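Local coordinates for beta chain (Acipenser persicus, PDB 6IYH), which probably carries oxygen in the blood as the heme-binding beta chain of a tetrameric sturgeon hemoglobin, at residues Thr65-Val70 and Gln103-Cys108; Leu27-Val32 and Ser110-Ala115; Gly71-His76 and Gln130-Val135. One frame throughout, in Å; residues are numbered along the deposited sequence.

Overall arrangement
The chain shows how a globin is closed by contacts between helices distant in sequence. After helix 4-14 at the N terminus, helix 19-33 is first to enter a contact: contact 2 ties it to helix 100-117, closing the longest of the three loops. Contact 1, between helix 57-75 and an earlier part of helix 100-117, lies within that loop at the centre of the chain and borders the heme. Contact 3 starts just after residues 65-70 and reaches on to helix 123-142, so it crosses both others. Contacts 2 and 3 sit on opposite sides of the chain's centre, about 17 Å apart between centres, while Cys108 touches Arg29 and Leu30 and Gly106 meets Ile133, joining the contacts.

Contact 1 of 3, residues Thr65-Val70 and Gln103-Cys108; sequences TVLDSV and QHFGDC. With HEM (protoporphyrin IX containing Fe), chain D; PGO (S-1,2-propanediol), chain E.
Val66 and Phe105 meet without polar help, and the shortest sound polar bond lies on the other side of helix 100-117, where Asp107 OD2 accepts a hydrogen bond of 2.8 Å from O1 of a propanediol molecule. The other hydroxyl of the diol, probably a guest from the crystallisation liquor, lies very close to OD1, at a length that makes this second bond doubtful. The contact itself is made by the ring of Phe105. With CG anti to the backbone N (chi1 -177°), the ring reaches toward helix 57-75 and its far atom CZ comes to 3.5 Å from Val66 CG1. That methyl approaches obliquely, while Leu67 CD2 sits near the ring plane, at the edge, 4.1 Å from CZ. On the heme side, Phe105 CD2 touches the vinyl carbon CBB at 3.7 Å.

Val66 divides its two methyls between tasks. CG1 serves Phe105 and also touches the pyrrole carbon C2B, whereas CG2 leans over the porphyrin and stands 3.2 Å from the water bound to iron. That water lies 2.1 Å from the iron, on the side of the heme that faces residues 65-70. Thr65 CG2 and Ser69 OG continue the wall along the heme methyls CMA and CMB. The result is part of a distal pocket of the globin kind: Val66 CG2 forms the stretch of wall that faces the water and probably limits the space for a ligand on the iron, while the aromatic ring packs beside the valine, on CG1 and on the vinyl group.

Contact 2 of 3, residues Leu27-Val32 and Ser110-Ala115; sequences LVRLLV and SIVLAA
Arg29 and Val112 lie obliquely to one another, and the arginine meets the valine with the end of its shaft, CD, and the first nitrogen of the guanidinium, NE, making no polar bond to it. Between Arg29 CA and Val112 CA the distance is 8.7 Å, and the long side chain spans the gap. Its CB points toward helix 100-117, CG is placed anti to the carbonyl carbon (chi1 -68°), and the chain then runs extended from CG to NE. This brings both CD and NE against one methyl: Arg29 CD lies 3.8 Å from Val112 CG2, and NE is equally near it.

Val112 offers that methyl because CG1 takes the position anti to its backbone N, which turns CG2 to the side of the backbone N and into the path of the arginine. At chi4 -87° the guanidinium is twisted steeply out of the line of the chain, and the methyl approaches it obliquely. Ile111, one residue earlier, points its CB toward residues 27-32; its CG2 comes to 4.4 Å from Arg29 NH1, a looser touch. Cys108, a turn before on the same helix, also packs on Arg29.

The charged end is claimed by the assembly. Arg29 NH2 hydrogen-bonds the backbone, and NH1 a polar side chain, of a neighbouring subunit that is a different protein, against which Ile111 and Ala114 pack too. A stem and NE packed in their own subunit, with NH1 and NH2 bonded to the partner, are thus one way to carry a charge through a buried contact. Helices 19-33 and 100-117 are the B and G helices of the globin fold, and the arrangement is that of a hemoglobin interface between unlike chains.

Contact 3 of 3, residues Gly71-His76 and Gln130-Val135; sequences GNAIAH and QKMIAV
Met132 reaches Ala73 and Ile74 with the far half of its side chain. CB points toward helix 57-75, and CG stands anti to the backbone N (chi1 -175°), which carries the chain out across the gap. Bends at the next two torsions then swing the tip round and set CE on Ala73. The sulfur, SD, passes Ile74 at 4.3 Å from its CG1, the two side chains crossing at about a right angle. The terminal methyl CE does most of the touching: it lies 3.7 Å from Ala73 CB and 3.6 Å from Ala73 O, against the backbone of the helix, and also comes within 3.9 Å of Ile74 N.

Ile10 of helix 4-14 and Val80 of helix 80-83 also pack on Met132. Just beyond, helix 57-75 ends: Asn72 O accepts both the backbone N of His76 and its ND1, 3.1 Å away, with Asn72 O lying in the plane of the imidazole, so the ring is tied back to the last turn. Here the C-terminal end of the E helix meets the middle of the H helix beside the A helix, an apolar corner of the globin fold.

Contact 1 of 3, residues Thr65-Val70 and Gln103-Cys108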
loop_
_atom_site.group_PDB
_atom_site.type_symbol
_atom_site.label_atom_id
_atom_site.label_comp_id
_atom_site.label_asym_id
_atom_site.label_seq_id
_atom_site.Cartn_x
_atom_site.Cartn_y
_atom_site.Cartn_z
ATOM N N THR B 65 -26.478 -3.379 1.328
ATOM C CA THR B 65 -26.372 -2.334 0.277
ATOM C C THR B 65 -25.082 -2.488 -0.545
ATOM O O THR B 65 -25.091 -2.391 -1.779
ATOM C CB THR B 65 -26.525 -0.937 0.930
ATOM O OG1 THR B 65 -27.835 -0.815 1.550
ATOM C CG2 THR B 65 -26.294 0.202 -0.051
ATOM N N VAL B 66 -23.944 -2.687 0.143
ATOM C CA VAL B 66 -22.660 -2.869 -0.531
ATOM C C VAL B 66 -22.694 -4.111 -1.444
ATOM O O VAL B 66 -22.283 -4.034 -2.583
ATOM C CB VAL B 66 -21.494 -2.961 0.485
ATOM C CG1 VAL B 66 -20.206 -3.302 -0.246
ATOM C CG2 VAL B 66 -21.322 -1.645 1.233
ATOM N N LEU B 67 -23.222 -5.230 -0.955
ATOM C CA LEU B 67 -23.237 -6.443 -1.726
ATOM C C LEU B 67 -24.189 -6.330 -2.943
ATOM O O LEU B 67 -23.881 -6.789 -3.996
ATOM C CB LEU B 67 -23.487 -7.638 -0.856
ATOM C CG LEU B 67 -22.250 -8.383 -0.425
ATOM C CD1 LEU B 67 -21.747 -9.160 -1.651
ATOM C CD2 LEU B 67 -21.171 -7.434 0.113
ATOM N N ASP B 68 -25.282 -5.617 -2.786
ATOM C CA ASP B 68 -26.144 -5.256 -3.959
ATOM C C ASP B 68 -25.438 -4.485 -5.019
ATOM O O ASP B 68 -25.601 -4.792 -6.195
ATOM C CB ASP B 68 -27.413 -4.546 -3.503
ATOM C CG ASP B 68 -28.360 -5.486 -2.812
ATOM O OD1 ASP B 68 -28.086 -6.686 -2.849
ATOM O OD2 ASP B 68 -29.380 -5.016 -2.236
ATOM N N SER B 69 -24.527 -3.576 -4.621
ATOM C CA SER B 69 -23.672 -2.827 -5.527
ATOM C C SER B 69 -22.650 -3.693 -6.185
ATOM O O SER B 69 -22.344 -3.511 -7.329
ATOM C CB SER B 69 -23.005 -1.704 -4.721
ATOM O OG SER B 69 -22.253 -0.878 -5.525
ATOM N N VAL B 70 -22.130 -4.685 -5.473
ATOM C CA VAL B 70 -21.279 -5.682 -6.123
ATOM C C VAL B 70 -22.109 -6.378 -7.206
ATOM O O VAL B 70 -21.673 -6.560 -8.328
ATOM C CB VAL B 70 -20.762 -6.695 -5.085
ATOM C CG1 VAL B 70 -20.068 -7.850 -5.814
ATOM C CG2 VAL B 70 -19.756 -6.081 -4.083
ATOM N N GLN B 103 -9.432 -1.943 -0.775
ATOM C CA GLN B 103 -8.658 -3.169 -0.803
ATOM C C GLN B 103 -8.899 -3.965 0.424
ATOM O O GLN B 103 -9.042 -5.205 0.351
ATOM C CB GLN B 103 -7.186 -2.937 -0.987
ATOM C CG GLN B 103 -6.969 -2.170 -2.282
ATOM C CD GLN B 103 -5.546 -2.110 -2.807
ATOM O OE1 GLN B 103 -5.208 -1.227 -3.653
ATOM N NE2 GLN B 103 -4.721 -3.081 -2.409
ATOM N N HIS B 104 -8.963 -3.285 1.566
ATOM C CA HIS B 104 -9.297 -3.944 2.797
ATOM C C HIS B 104 -10.680 -4.611 2.705
ATOM O O HIS B 104 -10.871 -5.769 3.114
ATOM C CB HIS B 104 -9.260 -3.015 4.027
ATOM C CG HIS B 104 -7.903 -2.450 4.286
ATOM N ND1 HIS B 104 -6.731 -3.139 3.995
ATOM C CD2 HIS B 104 -7.513 -1.258 4.783
ATOM C CE1 HIS B 104 -5.698 -2.396 4.339
ATOM N NE2 HIS B 104 -6.145 -1.275 4.856
ATOM N N PHE B 105 -11.674 -3.866 2.200
ATOM C CA PHE B 105 -12.987 -4.439 2.074
ATOM C C PHE B 105 -13.003 -5.651 1.092
ATOM O O PHE B 105 -13.632 -6.655 1.379
ATOM C CB PHE B 105 -14.048 -3.431 1.636
ATOM C CG PHE B 105 -15.405 -4.044 1.576
ATOM C CD1 PHE B 105 -16.138 -4.241 2.716
ATOM C CD2 PHE B 105 -15.873 -4.631 0.398
ATOM C CE1 PHE B 105 -17.397 -4.775 2.677
ATOM C CE2 PHE B 105 -17.107 -5.245 0.346
ATOM C CZ PHE B 105 -17.886 -5.332 1.466
ATOM N N GLY B 106 -12.300 -5.549 -0.006
ATOM C CA GLY B 106 -12.234 -6.629 -0.966
ATOM C C GLY B 106 -11.637 -7.847 -0.321
ATOM O O GLY B 106 -12.094 -8.969 -0.569
ATOM N N ASP B 107 -10.572 -7.651 0.489
ATOM C CA ASP B 107 -10.015 -8.789 1.199
ATOM C C ASP B 107 -11.026 -9.434 2.105
ATOM O O ASP B 107 -11.069 -10.704 2.216
ATOM C CB ASP B 107 -8.786 -8.367 2.037
ATOM C CG ASP B 107 -7.537 -8.010 1.187
ATOM O OD1 ASP B 107 -7.484 -8.323 -0.020
ATOM O OD2 ASP B 107 -6.546 -7.509 1.862
ATOM N N CYS B 108 -11.840 -8.634 2.819
ATOM C CA CYS B 108 -12.810 -9.181 3.743
ATOM C C CYS B 108 -13.861 -9.949 2.938
ATOM O O CYS B 108 -14.291 -11.004 3.350
ATOM C CB CYS B 108 -13.521 -8.144 4.574
ATOM S SG CYS B 108 -12.411 -7.308 5.765
HETATM C CHA HEM D . -22.096 4.275 1.048
HETATM C CHB HEM D . -20.796 0.860 -2.067
HETATM C CHC HEM D . -16.512 0.543 0.200
HETATM C CHD HEM D . -17.805 4.086 3.206
HETATM C C1A HEM D . -22.055 3.387 -0.002
HETATM C C2A HEM D . -23.195 3.116 -0.820
HETATM C C3A HEM D . -22.850 2.160 -1.666
HETATM C C4A HEM D . -21.509 1.787 -1.381
HETATM C CMA HEM D . -23.735 1.541 -2.748
HETATM C CAA HEM D . -24.553 3.794 -0.783
HETATM C CBA HEM D . -24.565 4.930 -1.802
HETATM C CGA HEM D . -25.889 5.678 -1.890
HETATM O O1A HEM D . -26.320 6.368 -0.943
HETATM O O2A HEM D . -26.568 5.632 -2.931
HETATM C C1B HEM D . -19.492 0.453 -1.714
HETATM C C2B HEM D . -18.741 -0.556 -2.409
HETATM C C3B HEM D . -17.575 -0.685 -1.712
HETATM C C4B HEM D . -17.570 0.348 -0.685
HETATM C CMB HEM D . -19.151 -1.459 -3.584
HETATM C CAB HEM D . -16.403 -1.568 -1.898
HETATM C CBB HEM D . -16.428 -2.683 -2.649
HETATM C C1C HEM D . -16.466 1.413 1.263
HETATM C C2C HEM D . -15.389 1.616 2.207
HETATM C C3C HEM D . -15.768 2.646 3.057
HETATM C C4C HEM D . -17.062 3.137 2.580
HETATM C CMC HEM D . -14.236 0.679 2.266
HETATM C CAC HEM D . -15.107 3.204 4.264
HETATM C CBC HEM D . -14.031 2.600 4.791
HETATM C C1D HEM D . -19.142 4.357 2.867
HETATM C C2D HEM D . -19.932 5.297 3.644
HETATM C C3D HEM D . -21.122 5.409 3.036
HETATM C C4D HEM D . -21.018 4.467 1.920
HETATM C CMD HEM D . -19.451 6.106 4.851
HETATM C CAD HEM D . -22.329 6.234 3.459
HETATM C CBD HEM D . -22.971 5.405 4.611
HETATM C CGD HEM D . -24.238 5.963 5.240
HETATM O O1D HEM D . -25.363 5.675 4.793
HETATM O O2D HEM D . -24.148 6.639 6.262
HETATM N NA HEM D . -21.060 2.576 -0.351
HETATM N NB HEM D . -18.732 1.023 -0.751
HETATM N NC HEM D . -17.421 2.388 1.512
HETATM N ND HEM D . -19.778 3.849 1.783
HETATM FE FE HEM D . -19.264 2.514 0.538
HETATM C C1 PGO E . -3.524 -7.946 -0.105
HETATM C C2 PGO E . -4.647 -8.429 -1.048
HETATM C C3 PGO E . -4.084 -8.796 -2.357
HETATM O O1 PGO E . -3.876 -7.997 1.303
HETATM O O2 PGO E . -5.602 -7.442 -1.466
HETATM O O HOH W 1 -19.847 1.057 1.907
#

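Contact 2 of 3, residues Leu27-Val32 and Ser110-Ala115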
loop_
_atom_site.group_PDB
_atom_site.type_symbol
_atom_site.label_atom_id
_atom_site.label_comp_id
_atom_site.label_asym_id
_atom_site.label_seq_id
_atom_site.Cartn_x
_atom_site.Cartn_y
_atom_site.Cartn_z
ATOM N N LEU B 27 -18.836 -6.521 5.992
ATOM C CA LEU B 27 -18.658 -5.201 6.624
ATOM C C LEU B 27 -18.273 -5.330 8.105
ATOM O O LEU B 27 -17.525 -4.489 8.618
ATOM C CB LEU B 27 -19.947 -4.403 6.491
ATOM C CG LEU B 27 -19.845 -2.969 6.967
ATOM C CD1 LEU B 27 -18.753 -2.206 6.317
ATOM C CD2 LEU B 27 -21.187 -2.237 6.703
ATOM N N VAL B 28 -18.806 -6.343 8.817
ATOM C CA VAL B 28 -18.404 -6.602 10.167
ATOM C C VAL B 28 -16.896 -6.779 10.262
ATOM O O VAL B 28 -16.225 -6.184 11.136
ATOM C CB VAL B 28 -19.121 -7.807 10.796
ATOM C CG1 VAL B 28 -18.534 -8.151 12.126
ATOM C CG2 VAL B 28 -20.591 -7.455 10.946
ATOM N N ARG B 29 -16.384 -7.637 9.392
ATOM C CA ARG B 29 -14.967 -7.855 9.335
ATOM C C ARG B 29 -14.205 -6.618 9.025
ATOM O O ARG B 29 -13.177 -6.391 9.679
ATOM C CB ARG B 29 -14.573 -9.028 8.425
ATOM C CG ARG B 29 -15.032 -10.408 9.000
ATOM C CD ARG B 29 -14.782 -11.508 7.983
ATOM N NE ARG B 29 -15.409 -12.726 8.473
ATOM C CZ ARG B 29 -14.803 -13.578 9.301
ATOM N NH1 ARG B 29 -13.524 -13.423 9.658
ATOM N NH2 ARG B 29 -15.476 -14.610 9.756
ATOM N N LEU B 30 -14.677 -5.770 8.090
ATOM C CA LEU B 30 -13.997 -4.566 7.804
ATOM C C LEU B 30 -13.852 -3.730 9.091
ATOM O O LEU B 30 -12.790 -3.204 9.440
ATOM C CB LEU B 30 -14.687 -3.743 6.716
ATOM C CG LEU B 30 -14.017 -2.429 6.419
ATOM C CD1 LEU B 30 -12.739 -2.618 5.663
ATOM C CD2 LEU B 30 -14.955 -1.499 5.710
ATOM N N LEU B 31 -14.967 -3.565 9.776
ATOM C CA LEU B 31 -15.006 -2.672 10.960
ATOM C C LEU B 31 -14.250 -3.226 12.185
ATOM O O LEU B 31 -13.683 -2.414 12.996
ATOM C CB LEU B 31 -16.465 -2.383 11.310
ATOM C CG LEU B 31 -17.251 -1.608 10.261
ATOM C CD1 LEU B 31 -18.713 -1.592 10.712
ATOM C CD2 LEU B 31 -16.711 -0.198 10.149
ATOM N N VAL B 32 -14.184 -4.549 12.308
ATOM C CA VAL B 32 -13.429 -5.166 13.391
ATOM C C VAL B 32 -11.928 -5.218 13.036
ATOM O O VAL B 32 -11.068 -4.878 13.934
ATOM C CB VAL B 32 -13.961 -6.586 13.741
ATOM C CG1 VAL B 32 -12.989 -7.317 14.688
ATOM C CG2 VAL B 32 -15.375 -6.452 14.315
ATOM N N SER B 110 -13.501 -11.519 -0.040
ATOM C CA SER B 110 -12.931 -12.819 -0.460
ATOM C C SER B 110 -12.904 -13.839 0.670
ATOM O O SER B 110 -13.248 -15.007 0.497
ATOM C CB SER B 110 -11.543 -12.638 -1.070
ATOM O OG SER B 110 -11.051 -13.825 -1.589
ATOM N N ILE B 111 -12.446 -13.400 1.841
ATOM C CA ILE B 111 -12.494 -14.207 3.075
ATOM C C ILE B 111 -13.879 -14.698 3.397
ATOM O O ILE B 111 -14.046 -15.847 3.692
ATOM C CB ILE B 111 -11.798 -13.463 4.249
ATOM C CG1 ILE B 111 -10.308 -13.399 4.008
ATOM C CG2 ILE B 111 -12.075 -14.032 5.601
ATOM C CD1 ILE B 111 -9.455 -12.419 4.841
ATOM N N VAL B 112 -14.860 -13.825 3.369
ATOM C CA VAL B 112 -16.217 -14.239 3.623
ATOM C C VAL B 112 -16.701 -15.292 2.551
ATOM O O VAL B 112 -17.433 -16.227 2.930
ATOM C CB VAL B 112 -17.149 -13.040 3.721
ATOM C CG1 VAL B 112 -18.619 -13.487 3.756
ATOM C CG2 VAL B 112 -16.871 -12.283 4.963
ATOM N N LEU B 113 -16.376 -15.078 1.283
ATOM C CA LEU B 113 -16.809 -16.029 0.259
ATOM C C LEU B 113 -16.134 -17.371 0.557
ATOM O O LEU B 113 -16.773 -18.386 0.481
ATOM C CB LEU B 113 -16.435 -15.602 -1.144
ATOM C CG LEU B 113 -17.158 -14.348 -1.613
ATOM C CD1 LEU B 113 -16.653 -13.924 -2.952
ATOM C CD2 LEU B 113 -18.666 -14.509 -1.632
ATOM N N ALA B 114 -14.835 -17.369 0.871
ATOM C CA ALA B 114 -14.138 -18.647 1.313
ATOM C C ALA B 114 -14.847 -19.335 2.462
ATOM O O ALA B 114 -15.115 -20.568 2.449
ATOM C CB ALA B 114 -12.696 -18.342 1.670
ATOM N N ALA B 115 -15.167 -18.575 3.510
ATOM C CA ALA B 115 -15.855 -19.124 4.702
ATOM C C ALA B 115 -17.245 -19.692 4.328
ATOM O O ALA B 115 -17.642 -20.765 4.870
ATOM C CB ALA B 115 -15.951 -18.069 5.799
#

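Contact 3 of 3, residues Gly71-His76 and Gln130-Val135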
loop_
_atom_site.group_PDB
_atom_site.type_symbol
_atom_site.label_atom_id
_atom_site.label_comp_id
_atom_site.label_asym_id
_atom_site.label_seq_id
_atom_site.Cartn_x
_atom_site.Cartn_y
_atom_site.Cartn_z
ATOM N N GLY B 71 -23.345 -6.722 -6.885
ATOM C CA GLY B 71 -24.243 -7.254 -7.923
ATOM C C GLY B 71 -24.380 -6.347 -9.124
ATOM O O GLY B 71 -24.282 -6.800 -10.286
ATOM N N ASN B 72 -24.521 -5.048 -8.895
ATOM C CA ASN B 72 -24.513 -4.050 -10.031
ATOM C C ASN B 72 -23.218 -4.096 -10.818
ATOM O O ASN B 72 -23.192 -4.074 -12.080
ATOM C CB ASN B 72 -24.757 -2.599 -9.564
ATOM C CG ASN B 72 -26.121 -2.381 -8.965
ATOM O OD1 ASN B 72 -27.090 -3.011 -9.365
ATOM N ND2 ASN B 72 -26.208 -1.490 -7.979
ATOM N N ALA B 73 -22.071 -4.193 -10.112
ATOM C CA ALA B 73 -20.807 -4.308 -10.841
ATOM C C ALA B 73 -20.757 -5.544 -11.717
ATOM O O ALA B 73 -20.239 -5.526 -12.824
ATOM C CB ALA B 73 -19.608 -4.283 -9.884
ATOM N N ILE B 74 -21.257 -6.663 -11.208
ATOM C CA ILE B 74 -21.291 -7.883 -11.953
ATOM C C ILE B 74 -22.170 -7.745 -13.225
ATOM O O ILE B 74 -21.783 -8.197 -14.304
ATOM C CB ILE B 74 -21.747 -9.061 -11.056
ATOM C CG1 ILE B 74 -20.692 -9.441 -10.037
ATOM C CG2 ILE B 74 -22.109 -10.279 -11.881
ATOM C CD1 ILE B 74 -21.246 -10.252 -8.876
ATOM N N ALA B 75 -23.313 -7.083 -13.095
ATOM C CA ALA B 75 -24.202 -6.860 -14.242
ATOM C C ALA B 75 -23.538 -5.930 -15.262
ATOM O O ALA B 75 -23.818 -5.987 -16.446
ATOM C CB ALA B 75 -25.522 -6.292 -13.745
ATOM N N HIS B 76 -22.653 -5.043 -14.791
ATOM C CA HIS B 76 -21.845 -4.201 -15.658
ATOM C C HIS B 76 -20.391 -4.610 -15.757
ATOM O O HIS B 76 -19.503 -3.764 -15.933
ATOM C CB HIS B 76 -21.961 -2.754 -15.191
ATOM C CG HIS B 76 -23.329 -2.168 -15.339
ATOM N ND1 HIS B 76 -24.296 -2.261 -14.354
ATOM C CD2 HIS B 76 -23.889 -1.464 -16.350
ATOM C CE1 HIS B 76 -25.389 -1.627 -14.752
ATOM N NE2 HIS B 76 -25.163 -1.126 -15.957
ATOM N N GLN B 130 -11.097 -12.591 -7.249
ATOM C CA GLN B 130 -10.075 -11.559 -6.992
ATOM C C GLN B 130 -9.971 -10.568 -8.151
ATOM O O GLN B 130 -9.880 -9.375 -7.966
ATOM C CB GLN B 130 -8.780 -12.221 -6.708
ATOM C CG GLN B 130 -7.642 -11.247 -6.420
ATOM C CD GLN B 130 -7.914 -10.460 -5.150
ATOM O OE1 GLN B 130 -8.542 -10.956 -4.212
ATOM N NE2 GLN B 130 -7.477 -9.187 -5.160
ATOM N N LYS B 131 -10.110 -11.064 -9.392
ATOM C CA LYS B 131 -10.101 -10.207 -10.527
ATOM C C LYS B 131 -11.305 -9.306 -10.492
ATOM O O LYS B 131 -11.211 -8.096 -10.743
ATOM C CB LYS B 131 -10.026 -11.069 -11.826
ATOM C CG LYS B 131 -10.088 -10.241 -13.092
ATOM C CD LYS B 131 -9.987 -11.143 -14.297
ATOM C CE LYS B 131 -10.284 -10.347 -15.537
ATOM N NZ LYS B 131 -9.925 -11.206 -16.716
ATOM N N MET B 132 -12.481 -9.842 -10.169
ATOM C CA MET B 132 -13.661 -9.033 -10.051
ATOM C C MET B 132 -13.507 -7.982 -8.962
ATOM O O MET B 132 -13.878 -6.807 -9.122
ATOM C CB MET B 132 -14.930 -9.869 -9.735
ATOM C CG MET B 132 -16.254 -9.126 -9.708
ATOM S SD MET B 132 -16.750 -8.597 -11.413
ATOM C CE MET B 132 -17.420 -7.029 -11.089
ATOM N N ILE B 133 -13.023 -8.417 -7.814
ATOM C CA ILE B 133 -12.758 -7.428 -6.726
ATOM C C ILE B 133 -11.808 -6.288 -7.178
ATOM O O ILE B 133 -12.031 -5.148 -6.870
ATOM C CB ILE B 133 -12.297 -8.205 -5.476
ATOM C CG1 ILE B 133 -13.480 -8.886 -4.847
ATOM C CG2 ILE B 133 -11.579 -7.312 -4.434
ATOM C CD1 ILE B 133 -13.118 -10.055 -3.979
ATOM N N ALA B 134 -10.691 -6.643 -7.808
ATOM C CA ALA B 134 -9.728 -5.684 -8.336
ATOM C C ALA B 134 -10.368 -4.711 -9.307
ATOM O O ALA B 134 -10.099 -3.529 -9.280
ATOM C CB ALA B 134 -8.552 -6.435 -8.908
ATOM N N VAL B 135 -11.287 -5.185 -10.134
ATOM C CA VAL B 135 -11.928 -4.314 -11.078
ATOM C C VAL B 135 -12.872 -3.355 -10.352
ATOM O O VAL B 135 -12.920 -2.209 -10.681
ATOM C CB VAL B 135 -12.686 -5.145 -12.131
ATOM C CG1 VAL B 135 -13.629 -4.273 -12.921
ATOM C CG2 VAL B 135 -11.684 -5.860 -13.037
#